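Local coordinates for protein N-acetylglucosamine-6-phosphate deacetylase (Thermotoga maritima, PDB 1O12) that probably removes the acetyl group from N-acetylglucosamine 6-phosphate, as a metal-dependent hydrolase of the NagA family, at residues A[17-31]-A[42-55]. Numbering follows the deposited sequence.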
loop_
_atom_site.group_PDB
_atom_site.type_symbol
_atom_site.label_atom_id
_atom_site.label_comp_id
_atom_site.label_asym_id
_atom_site.label_seq_id
_atom_site.Cartn_x
_atom_site.Cartn_y
_atom_site.Cartn_z
ATOM N N LYS A 17 28.484 4.600 -29.090
ATOM C CA LYS A 17 27.984 3.244 -29.069
ATOM C C LYS A 17 27.594 2.811 -27.662
ATOM O O LYS A 17 28.130 1.829 -27.126
ATOM C CB LYS A 17 29.053 2.287 -29.620
ATOM C CG LYS A 17 29.591 2.627 -31.011
ATOM C CD LYS A 17 30.681 1.633 -31.442
ATOM C CE LYS A 17 31.894 1.616 -30.486
ATOM N NZ LYS A 17 31.609 1.090 -29.109
ATOM N N VAL A 18 26.664 3.535 -27.056
ATOM C CA VAL A 18 26.253 3.175 -25.710
ATOM C C VAL A 18 24.762 3.035 -25.563
ATOM O O VAL A 18 23.990 3.496 -26.404
ATOM C CB VAL A 18 26.751 4.219 -24.640
ATOM C CG1 VAL A 18 28.204 4.017 -24.385
ATOM C CG2 VAL A 18 26.466 5.662 -25.088
ATOM N N LEU A 19 24.364 2.375 -24.492
ATOM C CA LEU A 19 22.960 2.241 -24.193
ATOM C C LEU A 19 22.642 3.520 -23.418
ATOM O O LEU A 19 22.867 3.585 -22.221
ATOM C CB LEU A 19 22.716 1.039 -23.295
ATOM C CG LEU A 19 21.301 0.479 -23.401
ATOM C CD1 LEU A 19 21.097 -0.562 -22.271
ATOM C CD2 LEU A 19 20.278 1.577 -23.309
ATOM N N ILE A 20 22.151 4.538 -24.120
ATOM C CA ILE A 20 21.797 5.822 -23.512
ATOM C C ILE A 20 20.505 5.693 -22.693
ATOM O O ILE A 20 19.504 5.159 -23.176
ATOM C CB ILE A 20 21.558 6.883 -24.586
ATOM C CG1 ILE A 20 22.801 7.000 -25.462
ATOM C CG2 ILE A 20 21.171 8.231 -23.933
ATOM C CD1 ILE A 20 22.507 7.688 -26.824
ATOM N N VAL A 21 20.514 6.208 -21.475
ATOM C CA VAL A 21 19.335 6.102 -20.658
ATOM C C VAL A 21 18.892 7.432 -20.118
ATOM O O VAL A 21 19.571 8.018 -19.287
ATOM C CB VAL A 21 19.571 5.169 -19.464
ATOM C CG1 VAL A 21 18.296 4.950 -18.731
ATOM C CG2 VAL A 21 20.187 3.851 -19.928
ATOM N N ASP A 22 17.751 7.905 -20.608
ATOM C CA ASP A 22 17.152 9.152 -20.164
ATOM C C ASP A 22 15.803 8.800 -19.486
ATOM O O ASP A 22 15.028 7.983 -19.991
ATOM C CB ASP A 22 16.927 10.098 -21.360
ATOM C CG ASP A 22 16.421 11.472 -20.936
ATOM O OD1 ASP A 22 17.204 12.245 -20.363
ATOM O OD2 ASP A 22 15.234 11.772 -21.162
ATOM N N PRO A 23 15.511 9.417 -18.341
ATOM C CA PRO A 23 14.285 9.200 -17.570
ATOM C C PRO A 23 13.038 9.513 -18.367
ATOM O O PRO A 23 11.970 8.991 -18.080
ATOM C CB PRO A 23 14.398 10.191 -16.425
ATOM C CG PRO A 23 15.854 10.554 -16.386
ATOM C CD PRO A 23 16.265 10.557 -17.811
ATOM N N ILE A 24 13.165 10.390 -19.352
ATOM C CA ILE A 24 11.998 10.798 -20.119
ATOM C C ILE A 24 11.925 10.264 -21.537
ATOM O O ILE A 24 10.878 9.829 -21.989
ATOM C CB ILE A 24 11.899 12.343 -20.142
ATOM C CG1 ILE A 24 11.566 12.851 -18.736
ATOM C CG2 ILE A 24 10.815 12.799 -21.107
ATOM C CD1 ILE A 24 11.597 14.356 -18.636
ATOM N N ASP A 25 13.046 10.291 -22.233
ATOM C CA ASP A 25 13.083 9.824 -23.591
ATOM C C ASP A 25 13.297 8.321 -23.697
ATOM O O ASP A 25 13.291 7.773 -24.790
ATOM C CB ASP A 25 14.165 10.596 -24.374
ATOM C CG ASP A 25 13.869 12.089 -24.452
ATOM O OD1 ASP A 25 12.670 12.450 -24.601
ATOM O OD2 ASP A 25 14.821 12.901 -24.371
ATOM N N GLY A 26 13.487 7.637 -22.579
ATOM C CA GLY A 26 13.681 6.193 -22.662
ATOM C C GLY A 26 15.132 5.779 -22.854
ATOM O O GLY A 26 16.048 6.599 -22.690
ATOM N N GLU A 27 15.342 4.505 -23.186
ATOM C CA GLU A 27 16.681 3.977 -23.392
ATOM C C GLU A 27 16.913 3.573 -24.843
ATOM O O GLU A 27 16.049 2.997 -25.468
ATOM C CB GLU A 27 16.926 2.792 -22.471
ATOM C CG GLU A 27 15.776 1.857 -22.444
ATOM C CD GLU A 27 15.807 0.981 -21.236
ATOM O OE1 GLU A 27 16.544 -0.023 -21.262
ATOM O OE2 GLU A 27 15.110 1.314 -20.254
ATOM N N PHE A 28 18.097 3.876 -25.366
ATOM C CA PHE A 28 18.396 3.565 -26.757
ATOM C C PHE A 28 19.879 3.680 -27.076
ATOM O O PHE A 28 20.605 4.429 -26.420
ATOM C CB PHE A 28 17.595 4.508 -27.642
ATOM C CG PHE A 28 17.759 5.953 -27.283
ATOM C CD1 PHE A 28 18.894 6.659 -27.679
ATOM C CD2 PHE A 28 16.785 6.608 -26.528
ATOM C CE1 PHE A 28 19.058 7.997 -27.327
ATOM C CE2 PHE A 28 16.941 7.954 -26.170
ATOM C CZ PHE A 28 18.078 8.647 -26.569
ATOM N N THR A 29 20.331 2.930 -28.074
ATOM C CA THR A 29 21.737 2.977 -28.459
ATOM C C THR A 29 21.996 4.246 -29.238
ATOM O O THR A 29 21.135 4.723 -29.984
ATOM C CB THR A 29 22.141 1.787 -29.336
ATOM O OG1 THR A 29 21.388 1.814 -30.557
ATOM C CG2 THR A 29 21.884 0.488 -28.611
ATOM N N GLY A 30 23.184 4.797 -29.053
ATOM C CA GLY A 30 23.551 6.028 -29.735
ATOM C C GLY A 30 24.861 6.613 -29.213
ATOM O O GLY A 30 25.683 5.909 -28.608
ATOM N N ASP A 31 25.060 7.905 -29.453
ATOM C CA ASP A 31 26.269 8.602 -29.017
ATOM C C ASP A 31 25.836 9.902 -28.340
ATOM O O ASP A 31 24.784 10.471 -28.687
ATOM C CB ASP A 31 27.174 8.931 -30.224
ATOM C CG ASP A 31 27.518 7.697 -31.078
ATOM O OD1 ASP A 31 27.981 7.869 -32.241
ATOM O OD2 ASP A 31 27.329 6.555 -30.603
ATOM N N VAL A 42 22.659 14.404 -28.625
ATOM C CA VAL A 42 22.286 13.048 -28.249
ATOM C C VAL A 42 21.802 12.398 -29.543
ATOM O O VAL A 42 20.696 12.697 -30.011
ATOM C CB VAL A 42 21.141 13.055 -27.216
ATOM C CG1 VAL A 42 20.846 11.655 -26.760
ATOM C CG2 VAL A 42 21.514 13.903 -26.041
ATOM N N GLU A 43 22.623 11.533 -30.136
ATOM C CA GLU A 43 22.229 10.889 -31.388
ATOM C C GLU A 43 21.877 9.407 -31.305
ATOM O O GLU A 43 22.737 8.562 -31.046
ATOM C CB GLU A 43 23.314 11.063 -32.440
ATOM C CG GLU A 43 22.943 10.425 -33.766
ATOM C CD GLU A 43 24.038 10.570 -34.811
ATOM O OE1 GLU A 43 24.509 11.721 -35.019
ATOM O OE2 GLU A 43 24.418 9.535 -35.422
ATOM N N LYS A 44 20.605 9.105 -31.554
ATOM C CA LYS A 44 20.096 7.741 -31.538
ATOM C C LYS A 44 20.682 7.057 -32.763
ATOM O O LYS A 44 20.432 7.470 -33.878
ATOM C CB LYS A 44 18.564 7.768 -31.617
ATOM C CG LYS A 44 17.894 6.398 -31.675
ATOM C CD LYS A 44 16.395 6.497 -32.044
ATOM C CE LYS A 44 15.773 5.113 -32.369
ATOM N NZ LYS A 44 14.322 5.195 -32.747
ATOM N N ARG A 45 21.486 6.028 -32.547
ATOM C CA ARG A 45 22.102 5.305 -33.646
ATOM C C ARG A 45 21.968 3.806 -33.385
ATOM O O ARG A 45 22.398 3.327 -32.343
ATOM C CB ARG A 45 23.590 5.664 -33.761
ATOM C CG ARG A 45 24.252 5.084 -35.018
ATOM C CD ARG A 45 25.608 4.400 -34.749
ATOM N NE ARG A 45 26.706 5.343 -34.558
ATOM C CZ ARG A 45 27.958 4.984 -34.300
ATOM N NH1 ARG A 45 28.279 3.701 -34.204
ATOM N NH2 ARG A 45 28.885 5.915 -34.125
ATOM N N GLU A 46 21.383 3.065 -34.326
ATOM C CA GLU A 46 21.214 1.619 -34.142
ATOM C C GLU A 46 22.498 0.868 -34.423
ATOM O O GLU A 46 22.943 0.791 -35.568
ATOM C CB GLU A 46 20.079 1.071 -35.029
ATOM C CG GLU A 46 18.675 1.551 -34.598
ATOM C CD GLU A 46 17.536 0.742 -35.229
ATOM O OE1 GLU A 46 17.488 -0.490 -34.997
ATOM O OE2 GLU A 46 16.692 1.340 -35.949
ATOM N N CYS A 47 23.078 0.320 -33.356
ATOM C CA CYS A 47 24.326 -0.443 -33.404
ATOM C C CYS A 47 24.344 -1.307 -32.148
ATOM O O CYS A 47 23.326 -1.391 -31.455
ATOM C CB CYS A 47 25.520 0.507 -33.391
ATOM S SG CYS A 47 25.560 1.571 -31.914
ATOM N N ILE A 48 25.483 -1.940 -31.853
ATOM C CA ILE A 48 25.623 -2.800 -30.664
ATOM C C ILE A 48 26.347 -2.046 -29.550
ATOM O O ILE A 48 27.509 -1.666 -29.695
ATOM C CB ILE A 48 26.401 -4.129 -30.986
ATOM C CG1 ILE A 48 27.530 -3.864 -31.996
ATOM C CG2 ILE A 48 25.438 -5.186 -31.519
ATOM C CD1 ILE A 48 28.204 -5.130 -32.545
ATOM N N PRO A 49 25.661 -1.829 -28.418
ATOM C CA PRO A 49 26.124 -1.124 -27.215
ATOM C C PRO A 49 27.396 -1.592 -26.526
ATOM O O PRO A 49 27.650 -2.783 -26.390
ATOM C CB PRO A 49 24.924 -1.200 -26.289
ATOM C CG PRO A 49 23.777 -1.260 -27.226
ATOM C CD PRO A 49 24.250 -2.218 -28.278
ATOM N N ARG A 50 28.164 -0.603 -26.069
ATOM C CA ARG A 50 29.450 -0.757 -25.384
ATOM C C ARG A 50 29.242 -0.896 -23.867
ATOM O O ARG A 50 29.966 -1.620 -23.180
ATOM C CB ARG A 50 30.318 0.494 -25.689
ATOM C CG ARG A 50 31.781 0.481 -25.174
ATOM C CD ARG A 50 32.218 1.785 -24.409
ATOM N NE ARG A 50 32.202 3.025 -25.205
ATOM C CZ ARG A 50 33.049 4.044 -25.027
ATOM N NH1 ARG A 50 33.992 3.977 -24.081
ATOM N NH2 ARG A 50 32.960 5.132 -25.790
ATOM N N GLY A 51 28.256 -0.177 -23.357
ATOM C CA GLY A 51 27.946 -0.201 -21.943
ATOM C C GLY A 51 26.700 0.649 -21.742
ATOM O O GLY A 51 25.985 0.979 -22.710
ATOM N N VAL A 52 26.419 1.002 -20.497
ATOM C CA VAL A 52 25.246 1.819 -20.213
ATOM C C VAL A 52 25.701 3.198 -19.794
ATOM O O VAL A 52 26.708 3.337 -19.112
ATOM C CB VAL A 52 24.378 1.201 -19.066
ATOM C CG1 VAL A 52 23.096 2.002 -18.889
ATOM C CG2 VAL A 52 24.067 -0.249 -19.371
ATOM N N LEU A 53 24.971 4.215 -20.224
ATOM C CA LEU A 53 25.289 5.597 -19.856
ATOM C C LEU A 53 24.029 6.146 -19.202
ATOM O O LEU A 53 22.945 6.108 -19.802
ATOM C CB LEU A 53 25.614 6.440 -21.079
ATOM C CG LEU A 53 26.244 7.796 -20.738
ATOM C CD1 LEU A 53 27.687 7.568 -20.349
ATOM C CD2 LEU A 53 26.185 8.771 -21.934
HETATM N N MSE A 54 24.161 6.635 -17.975
HETATM C CA MSE A 54 23.018 7.182 -17.252
HETATM C C MSE A 54 23.372 8.540 -16.646
HETATM O O MSE A 54 24.555 8.903 -16.560
HETATM C CB MSE A 54 22.614 6.257 -16.096
HETATM C CG MSE A 54 22.445 4.785 -16.424
HETATM SE SE MSE A 54 21.931 3.751 -14.801
HETATM C CE MSE A 54 20.153 4.582 -14.544
ATOM N N PRO A 55 22.350 9.304 -16.216
ATOM C CA PRO A 55 22.591 10.619 -15.600
ATOM C C PRO A 55 23.368 10.363 -14.302
ATOM O O PRO A 55 23.172 9.330 -13.674
ATOM C CB PRO A 55 21.178 11.139 -15.321
ATOM C CG PRO A 55 20.373 10.483 -16.405
ATOM C CD PRO A 55 20.911 9.069 -16.409
#
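Leu19 and Ile20 pair in parallel with Val52 and Leu53, while Gly30 and Asp31 run antiparallel to Lys44 and Glu43, so that the hairpin of strands 18-22 and 26-35 is flanked by strand 52-55 on one edge and strand 42-44 on the other. This is the small beta domain that accompanies the catalytic barrel in NagA-type amidohydrolases, well away from the metal site. The parallel side is closely packed: Val21 CG2 lies 3.6 Å from Val52 CG1, and Val18 and Leu53 both rest on Leu355 of strand 353-356, while bonds from Leu19 N to Gly51 O and Leu53 N to Leu19 O set the register. Glycine at position 30 suits the antiparallel side, since a CB there would run into Glu43 O. Around the connecting loop the contact is looser and reaches solvent, the Lys17 and Arg50 side chains crossing at about a right angle. Here Asp31 joins Lys17 to Arg45, OD2 accepting from Lys17 N at 2.7 Å and OD1 forming a salt bridge. Replacing Asp31 by alanine would probably cost Lys17 N this acceptor and leave the guanidinium freer to turn. Arg45 bends at chi2 (-133°) and chi3 to present NH2 to Asp31 OD1, 2.9 Å away in a weak, strongly bent bond, with Asp31 OD2 over one guanidinium face.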